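Local coordinates for substrate-binding protein (Synechococcus sp., PDB 6WPN) that probably binds a sugar or oligosaccharide in the periplasm, as the solute-binding component of a membrane transport system, at residues A215-P219 with A220-A224; Y396-L399 with Q400-M403; E415-Q418 with Q419-Y423. One frame throughout, in Å; residues are numbered along the deposited sequence.

All three interactions are local, each joining residues a turn apart, and together they belong to three helices that pack on one another. Interaction 1 is the start of helix 219-233, where T218 caps the first turn and R222 folds back to N217 of the loop. Interaction 2, mostly buried, ends helix 388-403, with the apolar L399/M403 pair facing helix 219-233 and a Q398/R401 bond. Interaction 3, on helix 409-427, is part buried, part exposed, and mainly a backbone ladder with polar side chains. It touches both others: F216 packs on A416 and E417, N217 bonds the E417 carboxylate, and Q398 lies against E415, A416 and Q419. Interactions 1 and 2 do not touch.

Interaction 1: A215-P219 with A220-A224; sequences AFNTP and AGRKA
The chain runs from the loop carrying F216 into helix 219-233, where the CA atoms of F216 and G221 lie 4.9 Å apart and R222 N gives the first helical turn a nearly straight bond to T218 O (3.0 Å, 173°). This is a helix N-terminus with T218 at the N-cap. Its OG1 sits between its own backbone N and carbonyl carbon (chi1 53°), which turns the hydroxyl back to accept a weak capping bond from G221 N at 3.3 Å. P219 follows in the first turn, a place that suits proline because no i-4 acceptor is available there for an N-H; its O still accepts from K223 N. G221 comes so close to the loop that its CA makes a C-H...O contact with F216 O at 3.3 Å, and a CB on this residue would clash with that oxygen.

R222 folds back over this start. Its chain bends at chi3 (-74°), laying one face of the guanidinium over T218 O and, nearer the rim, P219 N. At the edge, NH1 donates to N217 OD1 over 3.2 Å; the oxygen is in the guanidinium plane, while NH1 lies above the carbonyl plane of the amide, as the two groups stand almost perpendicular. N217 therefore acts as a bridge, since its ND2 makes a weak hydrogen bond to E417 of helix 409-427, the helix on which F216 also packs. With R222 cut back to an alanine, N217 OD1 would probably lose this donor and the T218-P219 peptide the flat group lying over it. That guanidinium sits flat on the peptide, with NH2 3.4 Å from P219 N.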
# COMPACT_ATOMS: atom_id res chain seq x y z
N ALA A 215 -5.70 15.00 -15.98
CA ALA A 215 -4.53 15.06 -16.85
C ALA A 215 -4.23 13.75 -17.56
O ALA A 215 -3.20 13.66 -18.25
CB ALA A 215 -3.30 15.51 -16.05
N PHE A 216 -5.09 12.74 -17.43
CA PHE A 216 -4.78 11.41 -17.95
C PHE A 216 -5.31 11.15 -19.35
O PHE A 216 -5.08 10.07 -19.89
CB PHE A 216 -5.32 10.33 -17.00
CG PHE A 216 -6.78 10.48 -16.68
CD1 PHE A 216 -7.74 9.96 -17.53
CD2 PHE A 216 -7.19 11.13 -15.53
CE1 PHE A 216 -9.09 10.10 -17.24
CE2 PHE A 216 -8.53 11.27 -15.23
CZ PHE A 216 -9.48 10.75 -16.09
N ASN A 217 -6.03 12.10 -19.95
CA ASN A 217 -6.48 11.94 -21.33
C ASN A 217 -5.32 12.30 -22.27
O ASN A 217 -5.32 13.30 -22.98
CB ASN A 217 -7.71 12.80 -21.60
CG ASN A 217 -8.34 12.51 -22.95
OD1 ASN A 217 -8.01 11.52 -23.61
ND2 ASN A 217 -9.27 13.36 -23.36
N THR A 218 -4.32 11.43 -22.25
CA THR A 218 -3.05 11.62 -22.93
C THR A 218 -2.72 10.33 -23.66
O THR A 218 -3.45 9.34 -23.54
CB THR A 218 -1.95 11.97 -21.90
OG1 THR A 218 -1.93 10.99 -20.85
CG2 THR A 218 -2.18 13.36 -21.31
N PRO A 219 -1.65 10.30 -24.46
CA PRO A 219 -1.24 9.02 -25.06
C PRO A 219 -0.92 7.96 -24.03
O PRO A 219 -1.20 6.78 -24.26
CB PRO A 219 -0.00 9.39 -25.87
CG PRO A 219 0.53 10.55 -25.16
CD PRO A 219 -0.70 11.35 -24.83
N ALA A 220 -0.34 8.36 -22.89
CA ALA A 220 -0.04 7.40 -21.83
C ALA A 220 -1.31 6.84 -21.21
O ALA A 220 -1.43 5.63 -21.01
CB ALA A 220 0.84 8.06 -20.77
N GLY A 221 -2.28 7.71 -20.91
CA GLY A 221 -3.51 7.25 -20.30
C GLY A 221 -4.35 6.38 -21.21
O GLY A 221 -4.88 5.35 -20.78
N ARG A 222 -4.48 6.77 -22.48
CA ARG A 222 -5.21 5.94 -23.43
C ARG A 222 -4.52 4.59 -23.62
O ARG A 222 -5.18 3.55 -23.72
CB ARG A 222 -5.36 6.66 -24.76
CG ARG A 222 -6.16 7.95 -24.68
CD ARG A 222 -6.44 8.53 -26.05
NE ARG A 222 -5.26 9.13 -26.66
CZ ARG A 222 -4.87 10.39 -26.45
NH1 ARG A 222 -5.57 11.18 -25.65
NH2 ARG A 222 -3.78 10.86 -27.05
N LYS A 223 -3.19 4.60 -23.65
CA LYS A 223 -2.44 3.36 -23.76
C LYS A 223 -2.66 2.49 -22.53
O LYS A 223 -2.81 1.26 -22.64
CB LYS A 223 -0.96 3.67 -23.98
CG LYS A 223 -0.04 2.48 -24.12
CD LYS A 223 1.38 2.96 -24.39
CE LYS A 223 2.41 1.85 -24.23
NZ LYS A 223 3.80 2.36 -24.47
N ALA A 224 -2.71 3.11 -21.35
CA ALA A 224 -2.93 2.36 -20.12
C ALA A 224 -4.34 1.78 -20.05
O ALA A 224 -4.53 0.65 -19.60
CB ALA A 224 -2.65 3.25 -18.91

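Interaction 2: Y396-L399 with Q400-M403; sequences YTQL and QRAM
L399, Q400 and R401 bury the most surface in this closing part of helix 388-403, an alpha-helix whose i to i+4 bonds pair Y396 O with Q400 N and so on to L399 O with M403 N. L399 belongs to the hydrophobic side. With CG anti to the backbone N (chi1 178°), its branch point meets the selenium of selenomethionine M403 one turn on, CG to SE 4.0 Å, the two side chains crossing at a slant. Both residues also touch helix 219-233, L399 on T229 and M403 on W228 and Y232, so bulky apolar groups suit this face. Backbone L399 O is doubly used, accepting from M403 N at 2.9 Å and more weakly from A402 N.

Q400 contributes mainly its aliphatic base: CB rests 3.2 Å from Y396 O, while the residue's own N-H donates to that same oxygen. Its side chain also touches V242 in a loop.

R401 runs alongside Q398, both pointing the same way, a pairing three residues apart that brings a long cation beside an amide. The bend in Q398 at chi2 (-49°) swings its carboxamide toward the arginine, and the flat groups end up nearly perpendicular. R401 NH1 then reaches a lone pair of Q398 OE1, in the carbonyl plane, at 3.1 Å, while R401 CD sits 3.5 Å from that oxygen.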
# COMPACT_ATOMS: atom_id res chain seq x y z
N TYR A 396 -11.69 3.46 -12.12
CA TYR A 396 -12.00 2.03 -12.04
C TYR A 396 -13.38 1.72 -12.62
O TYR A 396 -13.56 0.70 -13.29
CB TYR A 396 -11.91 1.54 -10.60
CG TYR A 396 -10.51 1.37 -10.04
CD1 TYR A 396 -9.43 2.02 -10.61
CD2 TYR A 396 -10.27 0.53 -8.96
CE1 TYR A 396 -8.15 1.87 -10.10
CE2 TYR A 396 -9.00 0.36 -8.45
CZ TYR A 396 -7.95 1.03 -9.02
OH TYR A 396 -6.68 0.87 -8.51
N THR A 397 -14.36 2.60 -12.37
CA THR A 397 -15.71 2.37 -12.87
C THR A 397 -15.75 2.42 -14.39
O THR A 397 -16.37 1.56 -15.04
CB THR A 397 -16.68 3.39 -12.29
OG1 THR A 397 -16.78 3.21 -10.87
CG2 THR A 397 -18.06 3.24 -12.92
N GLN A 398 -15.13 3.44 -14.99
CA GLN A 398 -15.13 3.56 -16.45
C GLN A 398 -14.31 2.45 -17.09
O GLN A 398 -14.72 1.88 -18.11
CB GLN A 398 -14.61 4.93 -16.87
CG GLN A 398 -15.51 6.09 -16.47
CD GLN A 398 -16.96 5.87 -16.83
OE1 GLN A 398 -17.28 5.42 -17.94
NE2 GLN A 398 -17.86 6.20 -15.91
N LEU A 399 -13.16 2.12 -16.51
CA LEU A 399 -12.37 1.01 -17.04
C LEU A 399 -13.16 -0.28 -16.98
O LEU A 399 -13.10 -1.10 -17.91
CB LEU A 399 -11.06 0.88 -16.26
CG LEU A 399 -10.13 -0.26 -16.68
CD1 LEU A 399 -9.74 -0.14 -18.14
CD2 LEU A 399 -8.89 -0.29 -15.81
N GLN A 400 -13.96 -0.45 -15.93
CA GLN A 400 -14.78 -1.64 -15.79
C GLN A 400 -15.80 -1.75 -16.91
O GLN A 400 -16.04 -2.84 -17.44
CB GLN A 400 -15.46 -1.61 -14.42
CG GLN A 400 -16.08 -2.90 -13.98
CD GLN A 400 -16.47 -2.85 -12.52
OE1 GLN A 400 -15.74 -2.28 -11.69
NE2 GLN A 400 -17.62 -3.43 -12.18
N ARG A 401 -16.41 -0.63 -17.30
CA ARG A 401 -17.35 -0.64 -18.42
C ARG A 401 -16.66 -1.04 -19.72
O ARG A 401 -17.28 -1.68 -20.58
CB ARG A 401 -18.01 0.73 -18.58
CG ARG A 401 -18.82 1.18 -17.39
CD ARG A 401 -19.32 2.59 -17.61
NE ARG A 401 -20.33 2.63 -18.66
CZ ARG A 401 -20.72 3.74 -19.27
NH1 ARG A 401 -20.16 4.90 -18.95
NH2 ARG A 401 -21.66 3.70 -20.20
N ALA A 402 -15.40 -0.65 -19.89
CA ALA A 402 -14.69 -0.99 -21.12
C ALA A 402 -14.24 -2.44 -21.13
O ALA A 402 -14.23 -3.07 -22.19
CB ALA A 402 -13.49 -0.06 -21.31
N MSE A 403 -13.87 -2.99 -19.98
CA MSE A 403 -13.44 -4.37 -19.89
C MSE A 403 -14.60 -5.32 -20.18
O MSE A 403 -14.42 -6.34 -20.84
CB MSE A 403 -12.86 -4.67 -18.51
CG MSE A 403 -11.49 -4.08 -18.27
SE MSE A 403 -11.00 -4.20 -16.40
CE MSE A 403 -9.15 -4.83 -16.58

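Interaction 3: E415-Q418 with Q419-Y423; sequences EAEQ and QWNRY
W420 and A416 meet through the backbone on the buried side of helix 409-427, where W420 N donates to A416 O at 2.9 Å and W420 CB lies 3.4 Å from the same oxygen. The alpha-helix here has a plain i to i+4 ladder, formed together with Q419 to E415, N421 to E417 and R422 to Q418. The small methyl of A416 suits a face pressed against F216, while W420, its CG anti to the backbone N (chi1 170°), carries its indole away to pack on L391 of helix 388-403 and on L208 and A214; its NE1 is bonded to Q212 O. Q419 lays its CG 3.2 Å from E415 O, its extended chain touching Q398 of helix 388-403.

Between the two sides, E417 and N421 pass at a slant. The amide nitrogen ND2 of N421 approaches E417 CG to 3.7 Å but makes no hydrogen bond with E417 O, whose donor is N421 N. The polar ends reach the loop before helix 219-233: OD1 of N421 accepts from A214 N, and E417 also turns to that loop.

Looser still is the exposed flank of Q418 and R422. Here R422 offers only its aliphatic part, with CG 3.2 Å from Q418 O, and its guanidinium stays 6.3 Å from the carboxylate of E415, measured NH1 to OE1. Any attraction between those opposite charges is therefore likely to be weak. The helix keeps its shape by backbone bonds, while E417, N421 and W420 carry bonds to the loop and W420 also packs on helix 388-403.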
# COMPACT_ATOMS: atom_id res chain seq x y z
N GLU A 415 -15.14 9.51 -20.58
CA GLU A 415 -16.11 9.55 -19.50
C GLU A 415 -15.43 9.82 -18.16
O GLU A 415 -15.91 10.62 -17.36
CB GLU A 415 -16.90 8.24 -19.43
CG GLU A 415 -17.79 7.97 -20.64
CD GLU A 415 -19.06 8.79 -20.64
OE1 GLU A 415 -19.34 9.46 -19.62
OE2 GLU A 415 -19.79 8.77 -21.66
N ALA A 416 -14.30 9.16 -17.92
CA ALA A 416 -13.56 9.41 -16.68
C ALA A 416 -13.06 10.85 -16.62
O ALA A 416 -13.18 11.51 -15.58
CB ALA A 416 -12.39 8.43 -16.56
N GLU A 417 -12.51 11.35 -17.72
CA GLU A 417 -12.01 12.72 -17.74
C GLU A 417 -13.12 13.72 -17.45
O GLU A 417 -12.95 14.65 -16.66
CB GLU A 417 -11.35 13.02 -19.09
CG GLU A 417 -10.94 14.47 -19.27
CD GLU A 417 -10.62 14.81 -20.71
OE1 GLU A 417 -11.41 14.44 -21.61
OE2 GLU A 417 -9.56 15.44 -20.95
N GLN A 418 -14.28 13.54 -18.09
CA GLN A 418 -15.38 14.48 -17.93
C GLN A 418 -16.00 14.38 -16.54
O GLN A 418 -16.37 15.40 -15.95
CB GLN A 418 -16.43 14.24 -19.01
CG GLN A 418 -15.93 14.59 -20.40
CD GLN A 418 -16.84 14.07 -21.50
OE1 GLN A 418 -17.73 13.26 -21.24
NE2 GLN A 418 -16.61 14.52 -22.72
N GLN A 419 -16.11 13.16 -16.00
CA GLN A 419 -16.66 13.00 -14.65
C GLN A 419 -15.73 13.60 -13.60
O GLN A 419 -16.20 14.25 -12.65
CB GLN A 419 -16.93 11.53 -14.36
CG GLN A 419 -18.11 10.98 -15.13
CD GLN A 419 -18.53 9.61 -14.66
OE1 GLN A 419 -17.96 9.07 -13.71
NE2 GLN A 419 -19.54 9.03 -15.31
N TRP A 420 -14.42 13.39 -13.73
CA TRP A 420 -13.50 13.98 -12.76
C TRP A 420 -13.53 15.51 -12.83
O TRP A 420 -13.50 16.18 -11.80
CB TRP A 420 -12.07 13.47 -12.97
CG TRP A 420 -11.09 14.26 -12.15
CD1 TRP A 420 -10.26 15.25 -12.59
CD2 TRP A 420 -10.87 14.15 -10.74
NE1 TRP A 420 -9.53 15.75 -11.54
CE2 TRP A 420 -9.89 15.09 -10.39
CE3 TRP A 420 -11.41 13.34 -9.73
CZ2 TRP A 420 -9.43 15.25 -9.09
CZ3 TRP A 420 -10.95 13.49 -8.44
CH2 TRP A 420 -9.97 14.44 -8.12
N ASN A 421 -13.57 16.07 -14.05
CA ASN A 421 -13.59 17.52 -14.18
C ASN A 421 -14.90 18.10 -13.65
O ASN A 421 -14.92 19.25 -13.19
CB ASN A 421 -13.36 17.92 -15.63
CG ASN A 421 -11.91 17.72 -16.07
OD1 ASN A 421 -11.00 17.70 -15.24
ND2 ASN A 421 -11.70 17.56 -17.37
N ARG A 422 -15.99 17.33 -13.73
CA ARG A 422 -17.22 17.71 -13.04
C ARG A 422 -16.98 17.86 -11.54
O ARG A 422 -17.36 18.87 -10.94
CB ARG A 422 -18.29 16.64 -13.29
CG ARG A 422 -19.02 16.72 -14.61
CD ARG A 422 -19.76 15.40 -14.86
NE ARG A 422 -20.49 14.94 -13.69
CZ ARG A 422 -21.07 13.75 -13.59
NH1 ARG A 422 -21.00 12.88 -14.59
NH2 ARG A 422 -21.71 13.41 -12.48
N TYR A 423 -16.35 16.85 -10.93
CA TYR A 423 -16.06 16.88 -9.50
C TYR A 423 -15.05 17.97 -9.16
O TYR A 423 -15.20 18.69 -8.17
CB TYR A 423 -15.57 15.50 -9.07
CG TYR A 423 -15.13 15.34 -7.63
CD1 TYR A 423 -13.79 15.43 -7.27
CD2 TYR A 423 -16.06 15.06 -6.63
CE1 TYR A 423 -13.39 15.27 -5.95
CE2 TYR A 423 -15.67 14.90 -5.31
CZ TYR A 423 -14.33 15.00 -4.97
OH TYR A 423 -13.94 14.84 -3.66